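Local coordinates for protein rRNA adenine N-6-methyltransferase (Saccharopolyspora erythraea, PDB 6NVM) that dimethylates a single adenine of 23S rRNA at N6, using S-adenosyl-L-methionine, and so confers resistance to macrolide, lincosamide and streptogramin B antibiotics, at residues R233-F242 / W285-D293. Numbering follows the deposited sequence. Where two conformers were deposited one is given.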
ATOM      1  N   ARG A 233      -2.788   2.358  21.761  1.00 34.23           N
ATOM      2  CA  ARG A 233      -4.125   2.766  22.178  1.00 35.17           C
ATOM      3  C   ARG A 233      -4.969   3.174  20.974  1.00 33.74           C
ATOM      4  O   ARG A 233      -6.172   2.887  20.926  1.00 30.84           O
ATOM      5  CB  ARG A 233      -4.034   3.897  23.203  1.00 37.04           C
ATOM      6  CG  ARG A 233      -3.460   3.442  24.552  1.00 38.94           C
ATOM      7  CD  ARG A 233      -3.707   4.455  25.666  1.00 40.49           C
ATOM      8  NE  ARG A 233      -3.142   5.767  25.356  1.00 38.55           N
ATOM      9  CZ  ARG A 233      -1.874   6.115  25.554  1.00 41.42           C
ATOM     10  NH1 ARG A 233      -1.006   5.253  26.072  1.00 41.03           N
ATOM     11  NH2 ARG A 233      -1.468   7.335  25.231  1.00 42.79           N
ATOM     12  N   TYR A 234      -4.353   3.825  19.984  1.00 34.04           N
ATOM     13  CA  TYR A 234      -5.057   4.141  18.744  1.00 34.54           C
ATOM     14  C   TYR A 234      -5.513   2.870  18.038  1.00 36.06           C
ATOM     15  O   TYR A 234      -6.666   2.765  17.605  1.00 34.03           O
ATOM     16  CB  TYR A 234      -4.152   4.965  17.828  1.00 32.36           C
ATOM     17  CG  TYR A 234      -4.676   5.152  16.420  1.00 31.75           C
ATOM     18  CD1 TYR A 234      -5.550   6.186  16.114  1.00 28.41           C
ATOM     19  CD2 TYR A 234      -4.287   4.297  15.395  1.00 30.27           C
ATOM     20  CE1 TYR A 234      -6.024   6.366  14.822  1.00 27.66           C
ATOM     21  CE2 TYR A 234      -4.757   4.468  14.103  1.00 30.07           C
ATOM     22  CZ  TYR A 234      -5.621   5.504  13.821  1.00 27.06           C
ATOM     23  OH  TYR A 234      -6.085   5.676  12.538  1.00 30.16           O
ATOM     24  N   GLU A 235      -4.603   1.905  17.887  0.69 36.07           N
ATOM     25  CA  GLU A 235      -4.947   0.655  17.216  0.69 38.33           C
ATOM     26  C   GLU A 235      -6.080  -0.063  17.939  0.69 39.77           C
ATOM     27  O   GLU A 235      -6.971  -0.636  17.300  0.69 40.50           O
ATOM     28  CB  GLU A 235      -3.706  -0.234  17.120  0.69 38.45           C
ATOM     29  CG  GLU A 235      -2.632   0.336  16.190  0.69 36.72           C
ATOM     30  CD  GLU A 235      -1.251  -0.269  16.406  0.69 39.37           C
ATOM     31  OE1 GLU A 235      -1.021  -0.904  17.462  0.69 42.10           O
ATOM     32  OE2 GLU A 235      -0.386  -0.101  15.518  0.69 40.22           O
ATOM     33  N   SER A 236      -6.074  -0.028  19.272  0.69 39.55           N
ATOM     34  CA  SER A 236      -7.148  -0.655  20.033  0.69 41.09           C
ATOM     35  C   SER A 236      -8.483   0.041  19.784  0.69 39.75           C
ATOM     36  O   SER A 236      -9.526  -0.618  19.701  0.69 39.61           O
ATOM     37  CB  SER A 236      -6.804  -0.645  21.521  0.69 44.37           C
ATOM     38  OG  SER A 236      -7.847  -1.214  22.287  0.69 48.31           O
ATOM     39  N   MET A 237      -8.472   1.370  19.665  0.69 38.34           N
ATOM     40  CA  MET A 237      -9.703   2.104  19.389  0.69 38.10           C
ATOM     41  C   MET A 237     -10.260   1.750  18.015  0.69 38.24           C
ATOM     42  O   MET A 237     -11.471   1.556  17.861  0.69 37.93           O
ATOM     43  CB  MET A 237      -9.451   3.610  19.487  0.69 36.12           C
ATOM     44  CG  MET A 237     -10.648   4.489  19.096  0.69 36.75           C
ATOM     45  SD  MET A 237     -10.173   6.151  18.589  0.69 35.07           S
ATOM     46  CE  MET A 237      -9.348   5.817  17.026  0.69 35.10           C
ATOM     47  N   VAL A 238      -9.396   1.690  17.001  1.00 37.27           N
ATOM     48  CA  VAL A 238      -9.849   1.367  15.651  1.00 38.10           C
ATOM     49  C   VAL A 238     -10.415  -0.045  15.612  1.00 42.44           C
ATOM     50  O   VAL A 238     -11.497  -0.281  15.061  1.00 46.25           O
ATOM     51  CB  VAL A 238      -8.700   1.552  14.644  1.00 36.47           C
ATOM     52  CG1 VAL A 238      -9.120   1.085  13.259  1.00 39.36           C
ATOM     53  CG2 VAL A 238      -8.277   3.019  14.599  1.00 35.23           C
ATOM     54  N   GLU A 239      -9.690  -1.001  16.199  1.00 41.84           N
ATOM     55  CA  GLU A 239     -10.192  -2.369  16.296  1.00 47.25           C
ATOM     56  C   GLU A 239     -11.576  -2.396  16.931  1.00 47.58           C
ATOM     57  O   GLU A 239     -12.507  -3.008  16.399  1.00 50.07           O
ATOM     58  CB  GLU A 239      -9.223  -3.228  17.110  1.00 55.80           C
ATOM     59  CG  GLU A 239      -7.901  -3.519  16.422  1.00 65.37           C
ATOM     60  CD  GLU A 239      -8.016  -4.587  15.348  1.00 73.48           C
ATOM     61  OE1 GLU A 239      -9.153  -4.942  14.966  1.00 76.36           O
ATOM     62  OE2 GLU A 239      -6.963  -5.079  14.890  1.00 75.69           O
ATOM     63  N   LEU A 240     -11.721  -1.726  18.074  1.00 43.35           N
ATOM     64  CA  LEU A 240     -12.985  -1.736  18.801  1.00 42.43           C
ATOM     65  C   LEU A 240     -14.140  -1.264  17.926  1.00 41.04           C
ATOM     66  O   LEU A 240     -15.225  -1.854  17.943  1.00 40.52           O
ATOM     67  CB  LEU A 240     -12.864  -0.858  20.048  1.00 44.80           C
ATOM     68  CG  LEU A 240     -14.147  -0.573  20.825  1.00 50.50           C
ATOM     69  CD1 LEU A 240     -14.781  -1.866  21.313  1.00 55.25           C
ATOM     70  CD2 LEU A 240     -13.842   0.362  21.987  1.00 51.02           C
ATOM     71  N   CYS A 241     -13.929  -0.198  17.157  1.00 41.83           N
ATOM     72  CA  CYS A 241     -15.020   0.390  16.389  1.00 43.47           C
ATOM     73  C   CYS A 241     -15.363  -0.423  15.148  1.00 46.77           C
ATOM     74  O   CYS A 241     -16.524  -0.434  14.728  1.00 48.99           O
ATOM     75  CB  CYS A 241     -14.666   1.823  15.987  1.00 40.43           C
ATOM     76  SG  CYS A 241     -14.574   2.972  17.376  1.00 38.07           S
ATOM     77  N   PHE A 242     -14.384  -1.103  14.549  1.00 47.98           N
ATOM     78  CA  PHE A 242     -14.648  -1.875  13.344  1.00 52.70           C
ATOM     79  C   PHE A 242     -15.372  -3.189  13.625  1.00 59.05           C
ATOM     80  O   PHE A 242     -15.865  -3.813  12.680  1.00 64.24           O
ATOM     81  CB  PHE A 242     -13.341  -2.139  12.589  1.00 48.30           C
ATOM     82  CG  PHE A 242     -13.026  -1.094  11.549  1.00 43.60           C
ATOM     83  CD1 PHE A 242     -12.327   0.058  11.888  1.00 40.33           C
ATOM     84  CD2 PHE A 242     -13.450  -1.254  10.237  1.00 42.91           C
ATOM     85  CE1 PHE A 242     -12.044   1.025  10.937  1.00 37.94           C
ATOM     86  CE2 PHE A 242     -13.169  -0.292   9.274  1.00 40.94           C
ATOM     87  CZ  PHE A 242     -12.469   0.851   9.625  1.00 39.52           C
ATOM     88  N   TRP A 285     -10.419   9.810  12.302  1.00 26.62           N
ATOM     89  CA  TRP A 285      -9.981   8.834  13.294  1.00 26.96           C
ATOM     90  C   TRP A 285      -8.892   9.407  14.194  1.00 28.80           C
ATOM     91  O   TRP A 285      -8.891   9.172  15.408  1.00 31.62           O
ATOM     92  CB  TRP A 285      -9.475   7.570  12.600  1.00 29.74           C
ATOM     93  CG  TRP A 285     -10.544   6.692  12.018  1.00 27.79           C
ATOM     94  CD1 TRP A 285     -10.769   6.445  10.695  1.00 29.16           C
ATOM     95  CD2 TRP A 285     -11.513   5.921  12.739  1.00 29.22           C
ATOM     96  NE1 TRP A 285     -11.819   5.574  10.548  1.00 33.69           N
ATOM     97  CE2 TRP A 285     -12.297   5.239  11.788  1.00 34.99           C
ATOM     98  CE3 TRP A 285     -11.800   5.749  14.096  1.00 32.85           C
ATOM     99  CZ2 TRP A 285     -13.351   4.402  12.148  1.00 38.06           C
ATOM    100  CZ3 TRP A 285     -12.847   4.911  14.453  1.00 38.77           C
ATOM    101  CH2 TRP A 285     -13.608   4.251  13.481  1.00 40.23           C
ATOM    102  N   LEU A 286      -7.947  10.151  13.613  1.00 31.15           N
ATOM    103  CA  LEU A 286      -6.883  10.759  14.412  1.00 33.32           C
ATOM    104  C   LEU A 286      -7.446  11.776  15.399  1.00 30.46           C
ATOM    105  O   LEU A 286      -7.054  11.808  16.571  1.00 30.02           O
ATOM    106  CB  LEU A 286      -5.860  11.430  13.499  1.00 33.90           C
ATOM    107  CG  LEU A 286      -5.022  10.527  12.603  1.00 37.66           C
ATOM    108  CD1 LEU A 286      -4.199  11.383  11.633  1.00 36.52           C
ATOM    109  CD2 LEU A 286      -4.131   9.657  13.455  1.00 37.44           C
ATOM    110  N   ARG A 287      -8.353  12.634  14.935  1.00 30.29           N
ATOM    111  CA  ARG A 287      -8.966  13.613  15.828  1.00 31.63           C
ATOM    112  C   ARG A 287      -9.790  12.928  16.911  1.00 32.44           C
ATOM    113  O   ARG A 287      -9.763  13.339  18.077  1.00 30.91           O
ATOM    114  CB  ARG A 287      -9.837  14.579  15.026  1.00 32.16           C
ATOM    115  CG  ARG A 287      -9.048  15.639  14.256  1.00 36.18           C
ATOM    116  CD  ARG A 287      -9.878  16.911  14.062  1.00 42.95           C
ATOM    117  NE  ARG A 287     -11.112  16.645  13.328  1.00 46.95           N
ATOM    118  CZ  ARG A 287     -11.196  16.576  12.004  1.00 49.61           C
ATOM    119  NH1 ARG A 287     -10.116  16.755  11.252  1.00 50.48           N
ATOM    120  NH2 ARG A 287     -12.362  16.325  11.427  1.00 50.75           N
ATOM    121  N   LEU A 288     -10.534  11.887  16.540  1.00 29.32           N
ATOM    122  CA  LEU A 288     -11.303  11.130  17.521  1.00 29.59           C
ATOM    123  C   LEU A 288     -10.397  10.597  18.623  1.00 31.81           C
ATOM    124  O   LEU A 288     -10.705  10.718  19.814  1.00 30.62           O
ATOM    125  CB  LEU A 288     -12.044   9.986  16.822  1.00 31.87           C
ATOM    126  CG  LEU A 288     -13.068   9.177  17.622  1.00 39.86           C
ATOM    127  CD1 LEU A 288     -14.300  10.026  17.922  1.00 41.63           C
ATOM    128  CD2 LEU A 288     -13.454   7.911  16.855  1.00 44.42           C
ATOM    129  N   PHE A 289      -9.264  10.001  18.236  1.00 30.27           N
ATOM    130  CA  PHE A 289      -8.351   9.438  19.224  1.00 29.72           C
ATOM    131  C   PHE A 289      -7.720  10.534  20.067  1.00 31.42           C
ATOM    132  O   PHE A 289      -7.570  10.383  21.283  1.00 33.91           O
ATOM    133  CB  PHE A 289      -7.264   8.610  18.535  1.00 29.99           C
ATOM    134  CG  PHE A 289      -6.219   8.099  19.488  1.00 30.75           C
ATOM    135  CD1 PHE A 289      -6.523   7.089  20.382  1.00 31.38           C
ATOM    136  CD2 PHE A 289      -4.946   8.647  19.506  1.00 29.51           C
ATOM    137  CE1 PHE A 289      -5.577   6.626  21.273  1.00 34.10           C
ATOM    138  CE2 PHE A 289      -3.991   8.187  20.397  1.00 32.28           C
ATOM    139  CZ  PHE A 289      -4.309   7.177  21.283  1.00 34.40           C
ATOM    140  N   GLU A 290      -7.340  11.642  19.428  1.00 31.94           N
ATOM    141  CA  GLU A 290      -6.743  12.763  20.142  1.00 36.78           C
ATOM    142  C   GLU A 290      -7.592  13.165  21.341  1.00 37.80           C
ATOM    143  O   GLU A 290      -7.089  13.296  22.459  1.00 40.30           O
ATOM    144  CB  GLU A 290      -6.575  13.932  19.175  1.00 39.81           C
ATOM    145  CG  GLU A 290      -5.982  15.192  19.775  1.00 45.82           C
ATOM    146  CD  GLU A 290      -5.852  16.306  18.745  1.00 49.16           C
ATOM    147  OE1 GLU A 290      -6.795  16.494  17.935  1.00 47.03           O
ATOM    148  OE2 GLU A 290      -4.802  16.981  18.738  1.00 50.41           O
ATOM    149  N   ARG A 291      -8.893  13.364  21.121  1.00 33.91           N
ATOM    150  CA  ARG A 291      -9.757  13.795  22.213  1.00 35.02           C
ATOM    151  C   ARG A 291     -10.020  12.661  23.193  1.00 37.82           C
ATOM    152  O   ARG A 291     -10.078  12.883  24.408  1.00 39.64           O
ATOM    153  CB  ARG A 291     -11.074  14.345  21.660  1.00 37.33           C
ATOM    154  CG  ARG A 291     -12.029  14.870  22.734  1.00 42.05           C
ATOM    155  CD  ARG A 291     -11.383  15.961  23.594  1.00 46.72           C
ATOM    156  NE  ARG A 291     -12.288  16.437  24.638  1.00 51.31           N
ATOM    157  CZ  ARG A 291     -12.468  15.834  25.810  1.00 56.85           C
ATOM    158  NH1 ARG A 291     -11.806  14.719  26.102  1.00 57.24           N
ATOM    159  NH2 ARG A 291     -13.316  16.344  26.694  1.00 60.39           N
ATOM    160  N   LEU A 292     -10.188  11.434  22.692  1.00 34.38           N
ATOM    161  CA  LEU A 292     -10.433  10.319  23.598  1.00 36.60           C
ATOM    162  C   LEU A 292      -9.237  10.048  24.494  1.00 38.75           C
ATOM    163  O   LEU A 292      -9.410   9.633  25.646  1.00 37.87           O
ATOM    164  CB  LEU A 292     -10.779   9.056  22.816  1.00 36.45           C
ATOM    165  CG  LEU A 292     -12.185   9.001  22.221  1.00 39.47           C
ATOM    166  CD1 LEU A 292     -12.336   7.732  21.437  1.00 42.95           C
ATOM    167  CD2 LEU A 292     -13.251   9.080  23.308  1.00 38.43           C
ATOM    168  N   ASP A 293      -8.028  10.276  23.994  1.00 40.60           N
ATOM    169  CA  ASP A 293      -6.820   9.905  24.717  1.00 44.02           C
ATOM    170  C   ASP A 293      -6.404  10.936  25.757  1.00 54.02           C
ATOM    171  O   ASP A 293      -5.349  10.768  26.381  1.00 55.44           O
ATOM    172  CB  ASP A 293      -5.676   9.675  23.731  1.00 38.44           C
ATOM    173  CG  ASP A 293      -4.599   8.774  24.293  1.00 39.38           C
ATOM    174  OD1 ASP A 293      -4.951   7.745  24.909  1.00 40.72           O
ATOM    175  OD2 ASP A 293      -3.404   9.077  24.090  1.00 40.33           O
TER
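Arg-233 and Asp-293 close one end of this helix pair with a side-on salt bridge, guanidinium and carboxylate lying only 18° from coplanar. Arg-233 NE bonds Asp-293 OD1 at 2.7 Å, and Arg-233 NH2 reaches Asp-293 OD2 at 2.8 Å, almost straight; both oxygens offer their syn lone pairs. Such a two-point grip restrains the rotation of both groups.

Next come the aromatic contacts. Both faces of the Phe-289 ring are met: Tyr-234 CB stands 3.9 Å above its centre, and Asp-293 CB lies over the opposite face, toward the rim. With its CG anti to the backbone N (chi1 170°), Tyr-234 also turns its ring edge to that first face, giving a T-shaped pair with planes at 88°. Its hydroxyl is hydrogen-bonded to Val-186 O, tying the pair to helix 183-188.

Apolar interlocking fills the rest. Met-237, in the given one of its two conformers, is a knob among Trp-285, Leu-288, Phe-289 and Leu-292; its SD lies at the edge of the Phe-289 ring, a Met-aromatic contact, and its chain bends at chi3, placing Met-237 CE 3.8 Å from Trp-285 CE3. In return Trp-285 inserts among Tyr-234, Met-237, Cys-241 and Phe-242, its CH2 3.6 Å from Cys-241 CB.

Reciprocal knobs-into-holes packing thus joins helices 228-243 and 282-292 in the helical C-terminal domain that follows the Rossmann-like catalytic domain in Erm methyltransferases.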